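Local atomic coordinates of sensor protein (Bacteroides thetaiotaomicron, PDB entry 2X7X), a protein that binds fructose through its periplasmic domain, the sensing part of a hybrid two-component system that probably also acts as a histidine kinase and transcription regulator. Residues D46-M59 with I68-E82. Residues are numbered along the deposited sequence; the frame is centred on the assembly and turned at random.
Sequences DDNSKQAEDVHYFM and ISANEAAPMTPIVEE
The amide of Asn48 is met at both ends: Asn71 ND2 donates to its OD1 (2.8 Å), coming from above the carbonyl plane, while its own ND2 donates a hydrogen bond to Glu72 OE1 (3.1 Å) from above the carboxylate plane and lies against the ring of Pro75. The two asparagine amides are steeply turned, 67° between planes, and the bond leaves Asn71 within its amide plane. Gln51 grips the backbone of the 69-72 loop with both ends of its amide. Gln51 OE1 takes the N-H of Asn71 in the carbonyl plane, on a lone pair, at 2.9 Å, and Gln51 NE2 gives one of its hydrogens to Ser69 O (2.8 Å). With CG anti to the backbone N (chi1 -160°) and the chain extended beyond it, this buried amide reaches across to residues 69-71. The axes of 48-59 and 73-82 run 12° from parallel. Both helices belong to the Rossmann-like lobe of a periplasmic binding protein: strand 65-68 links them, and the loop after it borders the fructose site, Ser69 OG bonding to Asp94 and Asn71 O to Arg95. With an alanine at Asn48, Asn71 ND2 and Glu72 OE1 would probably both lose the amide they share. Farther along, Val55 CB rests on Ile79 CG2 (3.7 Å) and its CG2 meets Ile68 CD1. Beyond them, Glu82 OE2 lies at the edge of the His56 ring, accepting a weak hydrogen bond from NE2 (3.4 Å).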
loop_
_atom_site.group_PDB
_atom_site.type_symbol
_atom_site.label_atom_id
_atom_site.label_comp_id
_atom_site.label_asym_id
_atom_site.label_seq_id
_atom_site.Cartn_x
_atom_site.Cartn_y
_atom_site.Cartn_z
ATOM N N ASP A 46 12.374 -7.397 27.255
ATOM C CA ASP A 46 11.644 -6.420 28.086
ATOM C C ASP A 46 12.218 -6.197 29.488
ATOM O O ASP A 46 11.507 -5.752 30.398
ATOM C CB ASP A 46 10.148 -6.763 28.138
ATOM C CG ASP A 46 9.562 -7.017 26.751
ATOM O OD1 ASP A 46 9.518 -6.068 25.934
ATOM O OD2 ASP A 46 9.166 -8.173 26.464
ATOM N N ASP A 47 13.518 -6.471 29.625
ATOM C CA ASP A 47 14.238 -6.446 30.907
ATOM C C ASP A 47 15.477 -5.528 30.849
ATOM O O ASP A 47 16.374 -5.716 30.018
ATOM C CB ASP A 47 14.633 -7.880 31.317
ATOM C CG ASP A 47 15.272 -7.949 32.704
ATOM O OD1 ASP A 47 14.526 -8.054 33.709
ATOM O OD2 ASP A 47 16.525 -7.900 32.790
ATOM N N ASN A 48 15.514 -4.554 31.756
ATOM C CA ASN A 48 16.575 -3.542 31.806
ATOM C C ASN A 48 17.980 -4.093 32.036
ATOM O O ASN A 48 18.961 -3.581 31.470
ATOM C CB ASN A 48 16.252 -2.480 32.862
ATOM C CG ASN A 48 15.042 -1.623 32.492
ATOM O OD1 ASN A 48 14.833 -1.281 31.328
ATOM N ND2 ASN A 48 14.242 -1.273 33.491
ATOM N N SER A 49 18.072 -5.137 32.861
ATOM C CA SER A 49 19.341 -5.828 33.100
ATOM C C SER A 49 19.880 -6.474 31.839
ATOM O O SER A 49 21.033 -6.247 31.476
ATOM C CB SER A 49 19.208 -6.851 34.220
ATOM O OG SER A 49 18.903 -6.184 35.431
ATOM N N LYS A 50 19.050 -7.262 31.166
ATOM C CA LYS A 50 19.487 -7.950 29.964
ATOM C C LYS A 50 19.971 -6.916 28.950
ATOM O O LYS A 50 21.008 -7.112 28.309
ATOM C CB LYS A 50 18.361 -8.814 29.377
ATOM C CG LYS A 50 18.750 -10.237 28.960
ATOM C CD LYS A 50 19.526 -10.289 27.647
ATOM N N GLN A 51 19.239 -5.808 28.822
ATOM C CA GLN A 51 19.646 -4.763 27.886
ATOM C C GLN A 51 21.008 -4.102 28.240
ATOM O O GLN A 51 21.800 -3.790 27.347
ATOM C CB GLN A 51 18.535 -3.733 27.645
ATOM C CG GLN A 51 18.761 -2.948 26.350
ATOM C CD GLN A 51 17.601 -2.066 25.958
ATOM O OE1 GLN A 51 17.079 -1.302 26.762
ATOM N NE2 GLN A 51 17.209 -2.149 24.707
ATOM N N ALA A 52 21.281 -3.910 29.531
ATOM C CA ALA A 52 22.631 -3.520 29.973
ATOM C C ALA A 52 23.649 -4.583 29.538
ATOM O O ALA A 52 24.626 -4.273 28.842
ATOM C CB ALA A 52 22.682 -3.297 31.489
ATOM N N GLU A 53 23.384 -5.838 29.908
ATOM C CA GLU A 53 24.216 -6.968 29.496
ATOM C C GLU A 53 24.499 -6.961 27.989
ATOM O O GLU A 53 25.644 -7.137 27.570
ATOM C CB GLU A 53 23.603 -8.294 29.952
ATOM C CG GLU A 53 23.463 -8.390 31.475
ATOM C CD GLU A 53 23.081 -9.785 31.968
ATOM O OE1 GLU A 53 23.695 -10.781 31.504
ATOM O OE2 GLU A 53 22.176 -9.879 32.838
ATOM N N ASP A 54 23.470 -6.726 27.181
ATOM C CA ASP A 54 23.649 -6.652 25.733
ATOM C C ASP A 54 24.515 -5.454 25.318
ATOM O O ASP A 54 25.366 -5.579 24.436
ATOM C CB ASP A 54 22.297 -6.640 25.004
ATOM C CG ASP A 54 21.454 -7.890 25.289
ATOM O OD1 ASP A 54 21.993 -9.017 25.286
ATOM O OD2 ASP A 54 20.239 -7.747 25.514
ATOM N N VAL A 55 24.323 -4.305 25.959
ATOM C CA VAL A 55 25.163 -3.143 25.645
ATOM C C VAL A 55 26.617 -3.377 26.083
ATOM O O VAL A 55 27.543 -3.135 25.307
ATOM C CB VAL A 55 24.592 -1.800 26.200
ATOM C CG1 VAL A 55 25.498 -0.627 25.827
ATOM C CG2 VAL A 55 23.207 -1.550 25.658
ATOM N N HIS A 56 26.814 -3.874 27.304
ATOM C CA HIS A 56 28.163 -4.216 27.777
ATOM C C HIS A 56 28.853 -5.219 26.851
ATOM O O HIS A 56 30.036 -5.056 26.543
ATOM C CB HIS A 56 28.159 -4.713 29.231
ATOM C CG HIS A 56 27.839 -3.649 30.237
ATOM N ND1 HIS A 56 27.252 -3.928 31.454
ATOM C CD2 HIS A 56 28.010 -2.305 30.203
ATOM C CE1 HIS A 56 27.084 -2.803 32.132
ATOM N NE2 HIS A 56 27.535 -1.803 31.393
ATOM N N TYR A 57 28.102 -6.227 26.397
ATOM C CA TYR A 57 28.577 -7.213 25.421
ATOM C C TYR A 57 29.082 -6.565 24.127
ATOM O O TYR A 57 30.165 -6.893 23.631
ATOM C CB TYR A 57 27.461 -8.217 25.107
ATOM C CG TYR A 57 27.804 -9.250 24.051
ATOM C CD1 TYR A 57 28.057 -10.579 24.401
ATOM C CD2 TYR A 57 27.857 -8.901 22.697
ATOM C CE1 TYR A 57 28.370 -11.536 23.427
ATOM C CE2 TYR A 57 28.174 -9.841 21.720
ATOM C CZ TYR A 57 28.428 -11.154 22.089
ATOM O OH TYR A 57 28.734 -12.074 21.108
ATOM N N PHE A 58 28.286 -5.654 23.579
ATOM C CA PHE A 58 28.648 -4.967 22.347
ATOM C C PHE A 58 29.848 -4.036 22.544
ATOM O O PHE A 58 30.614 -3.784 21.608
ATOM C CB PHE A 58 27.442 -4.212 21.777
ATOM C CG PHE A 58 26.415 -5.105 21.100
ATOM C CD1 PHE A 58 26.793 -6.009 20.104
ATOM C CD2 PHE A 58 25.063 -5.016 21.437
ATOM C CE1 PHE A 58 25.842 -6.824 19.474
ATOM C CE2 PHE A 58 24.109 -5.819 20.816
ATOM C CZ PHE A 58 24.495 -6.722 19.831
ATOM N N MET A 59 30.008 -3.535 23.767
ATOM C CA MET A 59 31.160 -2.709 24.129
ATOM C C MET A 59 32.447 -3.531 24.270
ATOM O O MET A 59 33.514 -3.088 23.846
ATOM C CB MET A 59 30.880 -1.948 25.421
ATOM C CG MET A 59 30.198 -0.607 25.223
ATOM S SD MET A 59 29.534 0.100 26.748
ATOM C CE MET A 59 30.583 -0.642 28.013
ATOM N N ILE A 68 20.441 1.129 19.468
ATOM C CA ILE A 68 19.653 0.718 20.632
ATOM C C ILE A 68 18.254 1.334 20.678
ATOM O O ILE A 68 18.046 2.499 20.320
ATOM C CB ILE A 68 20.401 0.994 21.986
ATOM C CG1 ILE A 68 19.595 0.454 23.169
ATOM C CG2 ILE A 68 20.668 2.472 22.171
ATOM C CD1 ILE A 68 20.255 0.602 24.504
ATOM N N SER A 69 17.306 0.526 21.141
ATOM C CA SER A 69 15.979 0.987 21.513
ATOM C C SER A 69 15.796 0.821 23.028
ATOM O O SER A 69 15.570 -0.289 23.515
ATOM C CB SER A 69 14.917 0.212 20.729
ATOM O OG SER A 69 13.666 0.270 21.397
ATOM N N ALA A 70 15.881 1.934 23.762
ATOM C CA ALA A 70 15.947 1.926 25.238
ATOM C C ALA A 70 14.665 1.485 25.963
ATOM O O ALA A 70 13.681 2.224 26.001
ATOM C CB ALA A 70 16.405 3.292 25.742
ATOM N N ASN A 71 14.709 0.298 26.570
ATOM C CA ASN A 71 13.541 -0.349 27.202
ATOM C C ASN A 71 12.706 0.563 28.087
ATOM O O ASN A 71 11.486 0.618 27.958
ATOM C CB ASN A 71 13.966 -1.582 27.996
ATOM C CG ASN A 71 12.785 -2.349 28.559
ATOM O OD1 ASN A 71 11.986 -2.898 27.815
ATOM N ND2 ASN A 71 12.684 -2.406 29.875
ATOM N N GLU A 72 13.376 1.241 29.009
ATOM C CA GLU A 72 12.782 2.307 29.782
ATOM C C GLU A 72 13.800 3.422 29.738
ATOM O O GLU A 72 14.986 3.149 29.604
ATOM C CB GLU A 72 12.514 1.870 31.217
ATOM C CG GLU A 72 11.649 0.629 31.308
ATOM C CD GLU A 72 11.030 0.422 32.669
ATOM O OE1 GLU A 72 11.265 -0.645 33.270
ATOM O OE2 GLU A 72 10.300 1.321 33.140
ATOM N N ALA A 73 13.342 4.665 29.841
ATOM C CA ALA A 73 14.202 5.835 29.633
ATOM C C ALA A 73 15.254 6.042 30.718
ATOM O O ALA A 73 16.449 6.137 30.423
ATOM C CB ALA A 73 13.358 7.096 29.472
ATOM N N ALA A 74 14.798 6.110 31.962
ATOM C CA ALA A 74 15.665 6.372 33.104
ATOM C C ALA A 74 16.773 5.319 33.328
ATOM O O ALA A 74 17.957 5.677 33.336
ATOM C CB ALA A 74 14.822 6.573 34.385
ATOM N N PRO A 75 16.400 4.024 33.497
ATOM C CA PRO A 75 17.408 3.019 33.819
ATOM C C PRO A 75 18.450 2.837 32.733
ATOM O O PRO A 75 19.584 2.490 33.040
ATOM C CB PRO A 75 16.591 1.738 33.975
ATOM C CG PRO A 75 15.210 2.211 34.303
ATOM C CD PRO A 75 15.049 3.433 33.462
ATOM N N MET A 76 18.092 3.085 31.483
ATOM C CA MET A 76 19.042 2.854 30.406
ATOM C C MET A 76 19.948 4.050 30.105
ATOM O O MET A 76 20.956 3.908 29.402
ATOM C CB MET A 76 18.316 2.403 29.139
ATOM C CG MET A 76 18.984 1.208 28.455
ATOM S SD MET A 76 19.133 -0.241 29.552
ATOM C CE MET A 76 17.467 -0.373 30.163
ATOM N N THR A 77 19.597 5.219 30.633
ATOM C CA THR A 77 20.374 6.434 30.374
ATOM C C THR A 77 21.857 6.274 30.756
ATOM O O THR A 77 22.720 6.444 29.901
ATOM C CB THR A 77 19.730 7.700 31.016
ATOM O OG1 THR A 77 18.463 7.949 30.397
ATOM C CG2 THR A 77 20.622 8.932 30.831
ATOM N N PRO A 78 22.159 5.914 32.021
ATOM C CA PRO A 78 23.584 5.738 32.353
ATOM C C PRO A 78 24.305 4.789 31.383
ATOM O O PRO A 78 25.420 5.089 30.922
ATOM C CB PRO A 78 23.560 5.161 33.778
ATOM C CG PRO A 78 22.120 4.781 34.051
ATOM C CD PRO A 78 21.283 5.651 33.180
ATOM N N ILE A 79 23.647 3.683 31.044
ATOM C CA ILE A 79 24.234 2.673 30.174
ATOM C C ILE A 79 24.525 3.166 28.750
ATOM O O ILE A 79 25.529 2.789 28.155
ATOM C CB ILE A 79 23.411 1.370 30.198
ATOM C CG1 ILE A 79 23.838 0.514 31.385
ATOM C CG2 ILE A 79 23.623 0.553 28.925
ATOM C CD1 ILE A 79 23.273 0.928 32.722
ATOM N N VAL A 80 23.667 4.013 28.197
ATOM C CA VAL A 80 23.957 4.567 26.874
ATOM C C VAL A 80 25.067 5.630 26.957
ATOM O O VAL A 80 25.906 5.735 26.050
ATOM C CB VAL A 80 22.673 5.086 26.151
ATOM C CG1 VAL A 80 23.012 5.896 24.916
ATOM C CG2 VAL A 80 21.798 3.927 25.755
ATOM N N GLU A 81 25.075 6.404 28.046
ATOM C CA GLU A 81 26.117 7.410 28.272
ATOM C C GLU A 81 27.523 6.800 28.298
ATOM O O GLU A 81 28.445 7.349 27.685
ATOM C CB GLU A 81 25.835 8.222 29.533
ATOM C CG GLU A 81 24.861 9.371 29.294
ATOM C CD GLU A 81 24.375 10.039 30.574
ATOM O OE1 GLU A 81 23.727 11.101 30.472
ATOM O OE2 GLU A 81 24.631 9.505 31.681
ATOM N N GLU A 82 27.672 5.658 28.975
ATOM C CA GLU A 82 28.915 4.880 28.931
ATOM C C GLU A 82 29.380 4.635 27.504
ATOM O O GLU A 82 30.480 5.052 27.126
ATOM C CB GLU A 82 28.759 3.539 29.631
ATOM C CG GLU A 82 28.533 3.631 31.116
ATOM C CD GLU A 82 28.378 2.265 31.736
ATOM O OE1 GLU A 82 27.782 2.166 32.838
ATOM O OE2 GLU A 82 28.856 1.284 31.110
#